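Local coordinates for protein NADH oxidoreductase (Mesorhizobium loti, PDB 3PI7) that probably binds NADPH and acts as an oxidoreductase on NAD(P)H, perhaps reducing quinones, at residues A248-M253 with G276-Q281; E165-M170 with E232-F237. One frame throughout, in Å; residues are numbered along the deposited sequence. Where two conformers were deposited one is given.

Contact 1. Residues A248-M253 with G276-Q281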
loop_
_atom_site.group_PDB
_atom_site.type_symbol
_atom_site.label_atom_id
_atom_site.label_comp_id
_atom_site.label_asym_id
_atom_site.label_seq_id
_atom_site.Cartn_x
_atom_site.Cartn_y
_atom_site.Cartn_z
ATOM N N ALA A 248 -1.497 3.351 13.669
ATOM C CA ALA A 248 -2.340 2.692 14.674
ATOM C C ALA A 248 -3.689 2.341 14.105
ATOM O O ALA A 248 -4.184 1.231 14.319
ATOM C CB ALA A 248 -2.510 3.600 15.886
ATOM N N ILE A 249 -4.304 3.285 13.361
ATOM C CA ILE A 249 -5.620 3.037 12.774
ATOM C C ILE A 249 -5.529 1.860 11.802
ATOM O O ILE A 249 -6.277 0.922 11.924
ATOM C CB ILE A 249 -6.132 4.320 12.084
ATOM C CG1 ILE A 249 -6.505 5.375 13.156
ATOM C CG2 ILE A 249 -7.331 4.002 11.156
ATOM C CD1 ILE A 249 -6.753 6.747 12.552
ATOM N N PHE A 250 -4.606 1.931 10.830
ATOM C CA PHE A 250 -4.425 0.874 9.860
ATOM C C PHE A 250 -4.226 -0.479 10.533
ATOM O O PHE A 250 -4.853 -1.464 10.148
ATOM C CB PHE A 250 -3.227 1.207 8.984
ATOM C CG PHE A 250 -2.976 0.185 7.903
ATOM C CD1 PHE A 250 -3.916 -0.030 6.894
ATOM C CD2 PHE A 250 -1.764 -0.506 7.843
ATOM C CE1 PHE A 250 -3.660 -0.927 5.859
ATOM C CE2 PHE A 250 -1.499 -1.390 6.798
ATOM C CZ PHE A 250 -2.450 -1.592 5.811
ATOM N N ASN A 251 -3.373 -0.522 11.555
ATOM C CA ASN A 251 -3.092 -1.745 12.289
ATOM C C ASN A 251 -4.360 -2.367 12.905
ATOM O O ASN A 251 -4.509 -3.593 12.922
ATOM C CB ASN A 251 -2.093 -1.424 13.395
ATOM C CG ASN A 251 -1.584 -2.634 14.138
ATOM O OD1 ASN A 251 -1.858 -2.821 15.328
ATOM N ND2 ASN A 251 -0.881 -3.486 13.444
ATOM N N ALA A 252 -5.280 -1.526 13.398
ATOM C CA ALA A 252 -6.495 -1.985 14.078
ATOM C C ALA A 252 -7.614 -2.337 13.099
ATOM O O ALA A 252 -8.599 -2.972 13.504
ATOM C CB ALA A 252 -6.990 -0.919 15.050
HETATM N N MSE A 253 -7.480 -1.929 11.830
HETATM C CA MSE A 253 -8.571 -2.185 10.908
HETATM C C MSE A 253 -8.680 -3.665 10.528
HETATM O O MSE A 253 -7.694 -4.431 10.621
HETATM C CB MSE A 253 -8.449 -1.309 9.662
HETATM C CG MSE A 253 -8.820 0.116 9.925
HETATM SE SE MSE A 253 -8.318 1.125 8.391
HETATM C CE MSE A 253 -9.967 0.804 7.279
ATOM N N GLY A 276 2.841 -8.145 7.990
ATOM C CA GLY A 276 2.142 -9.421 7.826
ATOM C C GLY A 276 0.660 -9.225 7.533
ATOM O O GLY A 276 0.029 -10.077 6.895
ATOM N N GLN A 277 0.092 -8.074 7.957
ATOM C CA GLN A 277 -1.330 -7.792 7.699
ATOM C C GLN A 277 -1.589 -7.574 6.214
ATOM O O GLN A 277 -2.674 -7.805 5.724
ATOM C CB GLN A 277 -1.792 -6.575 8.475
ATOM C CG GLN A 277 -1.761 -6.849 9.948
ATOM C CD GLN A 277 -2.291 -5.680 10.712
ATOM O OE1 GLN A 277 -2.485 -4.601 10.168
ATOM N NE2 GLN A 277 -2.540 -5.891 11.985
ATOM N N LEU A 278 -0.590 -7.159 5.489
ATOM C CA LEU A 278 -0.800 -7.011 4.047
ATOM C C LEU A 278 -0.801 -8.402 3.425
ATOM O O LEU A 278 -1.541 -8.651 2.484
ATOM C CB LEU A 278 0.258 -6.121 3.397
ATOM C CG LEU A 278 0.144 -4.642 3.775
ATOM C CD1 LEU A 278 1.247 -4.265 4.718
ATOM C CD2 LEU A 278 0.138 -3.764 2.561
ATOM N N ILE A 279 0.010 -9.309 3.966
ATOM C CA ILE A 279 0.084 -10.688 3.434
ATOM C C ILE A 279 -1.177 -11.468 3.761
ATOM O O ILE A 279 -1.899 -11.880 2.856
ATOM C CB ILE A 279 1.316 -11.434 3.973
ATOM C CG1 ILE A 279 2.629 -10.668 3.691
ATOM C CG2 ILE A 279 1.346 -12.916 3.514
ATOM C CD1 ILE A 279 3.835 -11.191 4.475
ATOM N N PHE A 280 -1.440 -11.644 5.065
ATOM C CA PHE A 280 -2.483 -12.494 5.612
ATOM C C PHE A 280 -3.863 -11.857 5.723
ATOM O O PHE A 280 -4.849 -12.597 5.701
ATOM C CB PHE A 280 -2.034 -13.013 7.004
ATOM C CG PHE A 280 -0.743 -13.790 6.877
ATOM C CD1 PHE A 280 -0.699 -14.993 6.171
ATOM C CD2 PHE A 280 0.447 -13.281 7.386
ATOM C CE1 PHE A 280 0.511 -15.688 6.010
ATOM C CE2 PHE A 280 1.663 -13.970 7.205
ATOM C CZ PHE A 280 1.686 -15.152 6.502
ATOM N N GLN A 281 -3.950 -10.524 5.832
ATOM C CA GLN A 281 -5.245 -9.859 5.963
ATOM C C GLN A 281 -5.574 -9.035 4.712
ATOM O O GLN A 281 -6.564 -8.320 4.685
ATOM C CB GLN A 281 -5.298 -9.015 7.239
ATOM C CG GLN A 281 -5.110 -9.862 8.506
ATOM C CD GLN A 281 -5.238 -9.066 9.785
ATOM O OE1 GLN A 281 -5.274 -7.835 9.790
ATOM N NE2 GLN A 281 -5.273 -9.761 10.912
HETATM O O HOH W 1 -0.240 -2.822 10.685
HETATM O O HOH W 2 -6.483 -6.583 12.154
#
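Gln277 and Asn251 carry a thin, mostly polar contact between the C-terminal turn of helix 243-252 and the short helix 276-280, at the edge of the Rossmann-type domain. The axes of 248-252 and 276-280 come within 11.5 Å, with directions 31° apart. Gln277 reaches across on a chain extended beyond CG, and its NE2 donates to Asn251 O at 3.2 Å. The bond lies in the carbonyl plane on a lone pair, but it is bent (149° at the hydrogen). Asn251 crosses Gln277 at about a right angle, yet the two amide planes are only 14° apart. One water accepts from Asn251 ND2 and donates to Gln277 OE1. In the conformers given, a second donates to both Met253 O and Gln281 OE1. Lys283 donates to Gln277 OE1 and to the carbonyls of Phe250 and Met253, while Arg226 takes Asn251 OD1. A leucine in place of Gln277 would probably leave Asn251 O without this donor and Lys283 with one acceptor fewer. The C-terminal carbonyls of helix 243-252 are thus met by an amide, a lysine and water, a setting likely to favour the lysine's positive charge.

Contact 2. Residues E165-M170 with E232-F237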
loop_
_atom_site.group_PDB
_atom_site.type_symbol
_atom_site.label_atom_id
_atom_site.label_comp_id
_atom_site.label_asym_id
_atom_site.label_seq_id
_atom_site.Cartn_x
_atom_site.Cartn_y
_atom_site.Cartn_z
ATOM N N GLU A 165 -18.958 -1.133 2.282
ATOM C CA GLU A 165 -19.031 -1.224 3.739
ATOM C C GLU A 165 -19.570 0.105 4.290
ATOM O O GLU A 165 -19.118 1.159 3.851
ATOM C CB GLU A 165 -17.638 -1.548 4.300
ATOM C CG GLU A 165 -17.699 -2.117 5.697
ATOM C CD GLU A 165 -18.585 -3.338 5.875
ATOM O OE1 GLU A 165 -18.462 -4.307 5.088
ATOM O OE2 GLU A 165 -19.443 -3.298 6.786
ATOM N N LYS A 166 -20.596 0.072 5.177
ATOM C CA LYS A 166 -21.177 1.308 5.667
ATOM C C LYS A 166 -20.179 2.141 6.478
ATOM O O LYS A 166 -20.100 3.360 6.279
ATOM C CB LYS A 166 -22.475 1.052 6.460
ATOM C CG LYS A 166 -23.633 0.598 5.557
ATOM C CD LYS A 166 -24.032 1.625 4.448
ATOM C CE LYS A 166 -24.975 1.043 3.418
ATOM N NZ LYS A 166 -25.526 2.088 2.522
ATOM N N ALA A 167 -19.357 1.489 7.312
ATOM C CA ALA A 167 -18.389 2.241 8.103
ATOM C C ALA A 167 -17.118 2.519 7.338
ATOM O O ALA A 167 -16.660 1.685 6.583
ATOM C CB ALA A 167 -18.036 1.483 9.369
ATOM N N PHE A 168 -16.524 3.703 7.571
ATOM C CA PHE A 168 -15.247 4.050 6.963
ATOM C C PHE A 168 -14.538 4.995 7.923
ATOM O O PHE A 168 -15.164 5.502 8.856
ATOM C CB PHE A 168 -15.427 4.618 5.556
ATOM C CG PHE A 168 -16.091 5.961 5.517
ATOM C CD1 PHE A 168 -17.478 6.078 5.655
ATOM C CD2 PHE A 168 -15.330 7.128 5.408
ATOM C CE1 PHE A 168 -18.094 7.326 5.580
ATOM C CE2 PHE A 168 -15.953 8.380 5.357
ATOM C CZ PHE A 168 -17.322 8.470 5.502
ATOM N N VAL A 169 -13.232 5.137 7.767
ATOM C CA VAL A 169 -12.448 5.917 8.731
ATOM C C VAL A 169 -11.805 7.119 8.065
ATOM O O VAL A 169 -11.339 7.031 6.930
ATOM C CB VAL A 169 -11.367 5.024 9.435
ATOM C CG1 VAL A 169 -10.631 5.774 10.548
ATOM C CG2 VAL A 169 -11.973 3.747 9.984
HETATM N N MSE A 170 -11.683 8.210 8.843
HETATM C CA MSE A 170 -10.997 9.411 8.371
HETATM C C MSE A 170 -10.216 10.042 9.491
HETATM O O MSE A 170 -10.748 10.219 10.580
HETATM C CB MSE A 170 -11.985 10.448 7.817
HETATM C CG MSE A 170 -12.601 10.001 6.521
HETATM SE SE MSE A 170 -13.609 11.390 5.694
HETATM C CE MSE A 170 -15.057 11.497 6.991
ATOM N N GLU A 232 -17.564 -1.918 13.961
ATOM C CA GLU A 232 -17.965 -1.287 12.689
ATOM C C GLU A 232 -17.402 -1.955 11.440
ATOM O O GLU A 232 -17.994 -1.801 10.373
ATOM C CB GLU A 232 -17.553 0.191 12.684
ATOM C CG GLU A 232 -18.268 1.033 13.738
ATOM C CD GLU A 232 -19.760 1.257 13.564
ATOM O OE1 GLU A 232 -20.271 1.069 12.435
ATOM O OE2 GLU A 232 -20.418 1.648 14.558
ATOM N N GLN A 233 -16.239 -2.605 11.557
ATOM C CA GLN A 233 -15.551 -3.328 10.458
ATOM C C GLN A 233 -15.372 -2.464 9.179
ATOM O O GLN A 233 -15.724 -2.902 8.071
ATOM C CB GLN A 233 -16.327 -4.605 10.111
ATOM C CG GLN A 233 -16.402 -5.600 11.270
ATOM C CD GLN A 233 -15.095 -6.326 11.446
ATOM O OE1 GLN A 233 -14.300 -6.022 12.335
ATOM N NE2 GLN A 233 -14.814 -7.253 10.553
ATOM N N PRO A 234 -14.845 -1.233 9.290
ATOM C CA PRO A 234 -14.627 -0.436 8.065
ATOM C C PRO A 234 -13.521 -1.002 7.188
ATOM O O PRO A 234 -12.581 -1.612 7.694
ATOM C CB PRO A 234 -14.165 0.929 8.627
ATOM C CG PRO A 234 -13.479 0.578 9.910
ATOM C CD PRO A 234 -14.349 -0.515 10.488
ATOM N N ARG A 235 -13.595 -0.741 5.900
ATOM C CA ARG A 235 -12.518 -1.171 5.017
ATOM C C ARG A 235 -11.791 0.012 4.416
ATOM O O ARG A 235 -10.614 -0.114 4.097
ATOM C CB ARG A 235 -13.044 -2.120 3.936
ATOM C CG ARG A 235 -13.183 -3.562 4.487
ATOM C CD ARG A 235 -13.395 -4.611 3.400
ATOM N NE ARG A 235 -14.533 -4.344 2.517
ATOM C CZ ARG A 235 -15.810 -4.583 2.819
ATOM N NH1 ARG A 235 -16.138 -5.082 4.007
ATOM N NH2 ARG A 235 -16.767 -4.319 1.941
ATOM N N ILE A 236 -12.441 1.176 4.306
ATOM C CA ILE A 236 -11.752 2.315 3.721
ATOM C C ILE A 236 -11.292 3.236 4.771
ATOM O O ILE A 236 -12.075 3.626 5.620
ATOM C CB ILE A 236 -12.632 3.086 2.691
ATOM C CG1 ILE A 236 -13.113 2.135 1.571
ATOM C CG2 ILE A 236 -11.918 4.325 2.125
ATOM C CD1 ILE A 236 -11.920 1.560 0.631
ATOM N N PHE A 237 -10.006 3.631 4.681
ATOM C CA PHE A 237 -9.450 4.620 5.599
ATOM C C PHE A 237 -8.882 5.746 4.753
ATOM O O PHE A 237 -7.905 5.541 4.025
ATOM C CB PHE A 237 -8.387 3.947 6.492
ATOM C CG PHE A 237 -7.479 4.853 7.290
ATOM C CD1 PHE A 237 -7.940 6.081 7.784
ATOM C CD2 PHE A 237 -6.172 4.482 7.565
ATOM C CE1 PHE A 237 -7.090 6.923 8.504
ATOM C CE2 PHE A 237 -5.338 5.304 8.340
ATOM C CZ PHE A 237 -5.814 6.500 8.831
HETATM O O HOH W 3 -19.578 -1.253 8.337
HETATM O O HOH W 4 -15.256 1.192 4.409
#
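The Arg235 guanidinium has Glu165 CB over one face, offset toward the rim and 3.5 Å above the plane. The Phe237 ring meets Val169 O at its edge, in plane, with CD1 3.6 Å from that oxygen. The Phe168 ring has Lys166 O and Met170 SE at its edge, in plane. Glu165 and Arg235 also form a salt bridge, NH1 to OE1 at 2.7 Å. The Glu165 chain bends at chi2, which folds the carboxylate back over to NH1. The two flat groups stand 78° apart, and OE1 is met on its anti side by NH1 alone, through a bent bond (135° at the hydrogen). Arg235 NE has a second carboxylate in Glu163. Beyond this pair, strands 167-170 and 236-239 run parallel as neighbours in the six-stranded sheet, order 3-2-1-4-5-6, of a Rossmann fold. They are the first and fourth strands, and the chain passes between them through the other half of the sheet. Val169 N gives Ile236 O a nearly straight bond of 2.9 Å. Nearer the start of the strands the backbones are bridged by water. One water donates to Ala167 O and accepts from Ile236 N. Another accepts from Ala167 N and donates to Glu165 OE2 and Glu232 O. Val169 splits its branches: CG2 packs on Pro234 CG at 3.5 Å, while CG1, anti to the backbone N (chi1 -174°), lies 3.9 Å from Phe237 CD1. On the other face of the sheet, Phe168 and Ile236 both pack against Val160 of helix 148-163.

Contact 2 is buried and joins two neighbouring strands of the parallel sheet. Contact 1 is only partly buried and joins a helix end to a short helix at the domain's edge, where Phe280 also packs against the second subunit. They have no segment in common, but strand 236-239 leads directly into helix 243-252, and their centres are about 14 Å apart. They meet where Ile249 CG2 packs on the Phe237 ring, with Met253 beside it. Contact 2 combines a backbone bond with apolar packing and keeps its salt bridge just before the strands begin. Contact 1 depends on side-chain amides, water and Lys283, and buries less than half as much surface.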